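Local coordinates for protein phosphatase 2C (Toxoplasma gondii, PDB 3D8K) that probably removes phosphate from phosphoserine and phosphothreonine residues of proteins, as a manganese-dependent phosphatase of the PP2C family, at residues H202-V210 with L243-V251. Residues are numbered along the deposited sequence; the frame is centred on the assembly and turned at random.
With SO4 (sulfate ion), chain G.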
loop_
_atom_site.group_PDB
_atom_site.type_symbol
_atom_site.label_atom_id
_atom_site.label_comp_id
_atom_site.label_asym_id
_atom_site.label_seq_id
_atom_site.Cartn_x
_atom_site.Cartn_y
_atom_site.Cartn_z
ATOM N N HIS C 202 35.514 -26.911 -29.600
ATOM C CA HIS C 202 35.551 -28.346 -29.430
ATOM C C HIS C 202 34.150 -28.954 -29.389
ATOM O O HIS C 202 33.856 -29.891 -30.134
ATOM C CB HIS C 202 36.314 -28.721 -28.168
ATOM C CG HIS C 202 36.797 -30.130 -28.181
ATOM N ND1 HIS C 202 35.935 -31.207 -28.214
ATOM C CD2 HIS C 202 38.047 -30.645 -28.256
ATOM C CE1 HIS C 202 36.633 -32.324 -28.312
ATOM N NE2 HIS C 202 37.918 -32.011 -28.340
ATOM N N ARG C 203 33.291 -28.424 -28.521
ATOM C CA ARG C 203 31.922 -28.912 -28.413
ATOM C C ARG C 203 31.283 -28.989 -29.790
ATOM O O ARG C 203 30.869 -30.056 -30.237
ATOM C CB ARG C 203 31.078 -27.979 -27.535
ATOM C CG ARG C 203 29.584 -28.316 -27.558
ATOM C CD ARG C 203 28.781 -27.458 -26.604
ATOM N NE ARG C 203 28.828 -26.048 -26.971
ATOM C CZ ARG C 203 28.258 -25.550 -28.060
ATOM N NH1 ARG C 203 27.592 -26.350 -28.878
ATOM N NH2 ARG C 203 28.368 -24.259 -28.341
ATOM N N VAL C 204 31.208 -27.842 -30.453
ATOM C CA VAL C 204 30.610 -27.743 -31.775
ATOM C C VAL C 204 31.167 -28.750 -32.770
ATOM O O VAL C 204 30.413 -29.520 -33.364
ATOM C CB VAL C 204 30.798 -26.330 -32.377
ATOM C CG1 VAL C 204 30.244 -26.290 -33.777
ATOM C CG2 VAL C 204 30.110 -25.288 -31.505
ATOM N N GLN C 205 32.484 -28.750 -32.944
ATOM C CA GLN C 205 33.108 -29.641 -33.914
ATOM C C GLN C 205 32.948 -31.125 -33.629
ATOM O O GLN C 205 32.996 -31.958 -34.539
ATOM C CB GLN C 205 34.583 -29.260 -34.099
ATOM C CG GLN C 205 34.725 -28.073 -35.073
ATOM C CD GLN C 205 36.148 -27.561 -35.249
ATOM O OE1 GLN C 205 36.438 -26.841 -36.200
ATOM N NE2 GLN C 205 37.027 -27.913 -34.328
ATOM N N ALA C 206 32.730 -31.457 -32.368
ATOM C CA ALA C 206 32.556 -32.848 -31.998
ATOM C C ALA C 206 31.092 -33.186 -32.196
ATOM O O ALA C 206 30.713 -34.352 -32.233
ATOM C CB ALA C 206 32.958 -33.060 -30.546
ATOM N N ALA C 207 30.266 -32.157 -32.326
ATOM C CA ALA C 207 28.838 -32.370 -32.507
ATOM C C ALA C 207 28.484 -32.519 -33.987
ATOM O O ALA C 207 27.344 -32.825 -34.331
ATOM C CB ALA C 207 28.064 -31.217 -31.887
ATOM N N GLY C 208 29.470 -32.296 -34.855
ATOM C CA GLY C 208 29.249 -32.415 -36.281
ATOM C C GLY C 208 29.174 -31.113 -37.049
ATOM O O GLY C 208 29.334 -31.098 -38.262
ATOM N N GLY C 209 28.928 -30.012 -36.357
ATOM C CA GLY C 209 28.841 -28.739 -37.050
ATOM C C GLY C 209 30.192 -28.295 -37.571
ATOM O O GLY C 209 31.212 -28.647 -36.993
ATOM N N VAL C 210 30.227 -27.518 -38.646
ATOM C CA VAL C 210 31.516 -27.096 -39.162
ATOM C C VAL C 210 31.650 -25.585 -39.331
ATOM O O VAL C 210 30.735 -24.906 -39.820
ATOM C CB VAL C 210 31.861 -27.820 -40.534
ATOM C CG1 VAL C 210 30.958 -29.006 -40.742
ATOM C CG2 VAL C 210 31.778 -26.875 -41.697
ATOM N N LEU C 243 19.613 -33.152 -36.038
ATOM C CA LEU C 243 20.661 -32.649 -35.180
ATOM C C LEU C 243 20.168 -32.976 -33.800
ATOM O O LEU C 243 19.307 -32.281 -33.280
ATOM C CB LEU C 243 20.815 -31.136 -35.321
ATOM C CG LEU C 243 21.953 -30.605 -36.197
ATOM C CD1 LEU C 243 21.733 -31.010 -37.655
ATOM C CD2 LEU C 243 22.022 -29.088 -36.052
ATOM N N GLN C 244 20.679 -34.050 -33.215
ATOM C CA GLN C 244 20.250 -34.428 -31.877
ATOM C C GLN C 244 21.142 -33.748 -30.848
ATOM O O GLN C 244 21.037 -33.981 -29.639
ATOM C CB GLN C 244 20.277 -35.952 -31.709
ATOM C CG GLN C 244 19.104 -36.675 -32.396
ATOM C CD GLN C 244 17.731 -36.232 -31.876
ATOM O OE1 GLN C 244 17.419 -36.392 -30.693
ATOM N NE2 GLN C 244 16.908 -35.676 -32.765
ATOM N N GLN C 245 22.015 -32.888 -31.352
ATOM C CA GLN C 245 22.935 -32.139 -30.518
ATOM C C GLN C 245 22.825 -30.701 -30.971
ATOM O O GLN C 245 22.900 -30.432 -32.165
ATOM C CB GLN C 245 24.362 -32.610 -30.758
ATOM C CG GLN C 245 25.254 -32.469 -29.566
ATOM C CD GLN C 245 25.342 -33.761 -28.799
ATOM O OE1 GLN C 245 24.878 -33.861 -27.660
ATOM N NE2 GLN C 245 25.936 -34.775 -29.427
ATOM N N ASP C 246 22.634 -29.775 -30.039
ATOM C CA ASP C 246 22.547 -28.372 -30.417
ATOM C C ASP C 246 23.925 -27.894 -30.834
ATOM O O ASP C 246 24.838 -27.874 -30.023
ATOM C CB ASP C 246 22.060 -27.522 -29.243
ATOM C CG ASP C 246 20.549 -27.583 -29.061
ATOM O OD1 ASP C 246 20.031 -26.981 -28.092
ATOM O OD2 ASP C 246 19.882 -28.228 -29.893
ATOM N N LEU C 247 24.094 -27.536 -32.099
ATOM C CA LEU C 247 25.391 -27.042 -32.530
ATOM C C LEU C 247 25.513 -25.661 -31.883
ATOM O O LEU C 247 26.510 -25.353 -31.245
ATOM C CB LEU C 247 25.466 -26.957 -34.056
ATOM C CG LEU C 247 25.289 -28.286 -34.812
ATOM C CD1 LEU C 247 25.447 -28.049 -36.303
ATOM C CD2 LEU C 247 26.307 -29.317 -34.339
ATOM N N VAL C 248 24.483 -24.841 -32.041
ATOM C CA VAL C 248 24.469 -23.526 -31.416
ATOM C C VAL C 248 23.625 -23.644 -30.148
ATOM O O VAL C 248 22.402 -23.596 -30.199
ATOM C CB VAL C 248 23.831 -22.452 -32.322
ATOM C CG1 VAL C 248 23.606 -21.173 -31.515
ATOM C CG2 VAL C 248 24.723 -22.175 -33.526
ATOM N N SER C 249 24.282 -23.800 -29.010
ATOM C CA SER C 249 23.578 -23.944 -27.746
ATOM C C SER C 249 22.880 -22.656 -27.289
ATOM O O SER C 249 23.254 -21.546 -27.683
ATOM C CB SER C 249 24.565 -24.408 -26.671
ATOM O OG SER C 249 23.920 -24.613 -25.428
ATOM N N ALA C 250 21.842 -22.818 -26.477
ATOM C CA ALA C 250 21.121 -21.681 -25.909
ATOM C C ALA C 250 21.183 -21.881 -24.386
ATOM O O ALA C 250 20.427 -21.288 -23.619
ATOM C CB ALA C 250 19.684 -21.648 -26.396
ATOM N N VAL C 251 22.090 -22.756 -23.975
ATOM C CA VAL C 251 22.317 -23.028 -22.565
ATOM C C VAL C 251 23.414 -22.047 -22.156
ATOM O O VAL C 251 24.576 -22.175 -22.581
ATOM C CB VAL C 251 22.835 -24.451 -22.330
ATOM C CG1 VAL C 251 22.846 -24.737 -20.845
ATOM C CG2 VAL C 251 21.990 -25.445 -23.088
HETATM S S SO4 G . 40.717 -27.476 -32.737
HETATM O O1 SO4 G . 40.134 -28.606 -33.469
HETATM O O2 SO4 G . 42.120 -27.795 -32.394
HETATM O O3 SO4 G . 40.684 -26.278 -33.580
HETATM O O4 SO4 G . 39.940 -27.256 -31.506
#
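Val204, on helix 198-206, lies against Leu247 of the irregular segment 243-251, their CA atoms 5.3 Å apart; one turn on, Ala207 faces Gln245. The two backbones share no strand-like pairing. At Gly208 the chain leaves helical geometry with positive phi, and Gly209 carries it on toward strand 211-214.

Leu247 makes the largest apolar contribution. Its CG is anti to the carbonyl carbon (chi1 -61°), which carries both methyls to the bend at Gly208-Gly209. CD2 rests on Ala207 CB at 3.6 Å and also meets the backbone N of Gly209, while CD1 lies 3.5 Å from Gly209 CA. Beside this, the CB and CG of Gln245 lie along the Ala207 methyl.

The polar link comes from Arg203, whose chain leaves the helix extended and bends at chi3 (63°). NH1 donates to Leu247 O at 2.8 Å, nearly straight at 175°. The oxygen lies in the guanidinium plane, although the donor stands above the carbonyl plane. Ser249 CB sits over the centre of one face of the same group, and Val204 CG2 also touches Leu247 O, 3.6 Å away. NH2 turns elsewhere, to a salt bridge with Glu200 and a hydrogen bond to Thr227 O, so both terminal nitrogens are engaged, which should limit the rotation of the guanidinium. Leu220 of strand 217-220 touches both Val204 and Leu247, extending the small apolar cluster.

Ser249 OG accepts from Val251 N, an ST turn just before strand 253-259. The whole is local packing in the insertion between strands 185-188 and 253-259, consistent with the flap subdomain of PP2C phosphatases, beside the central beta-sandwich.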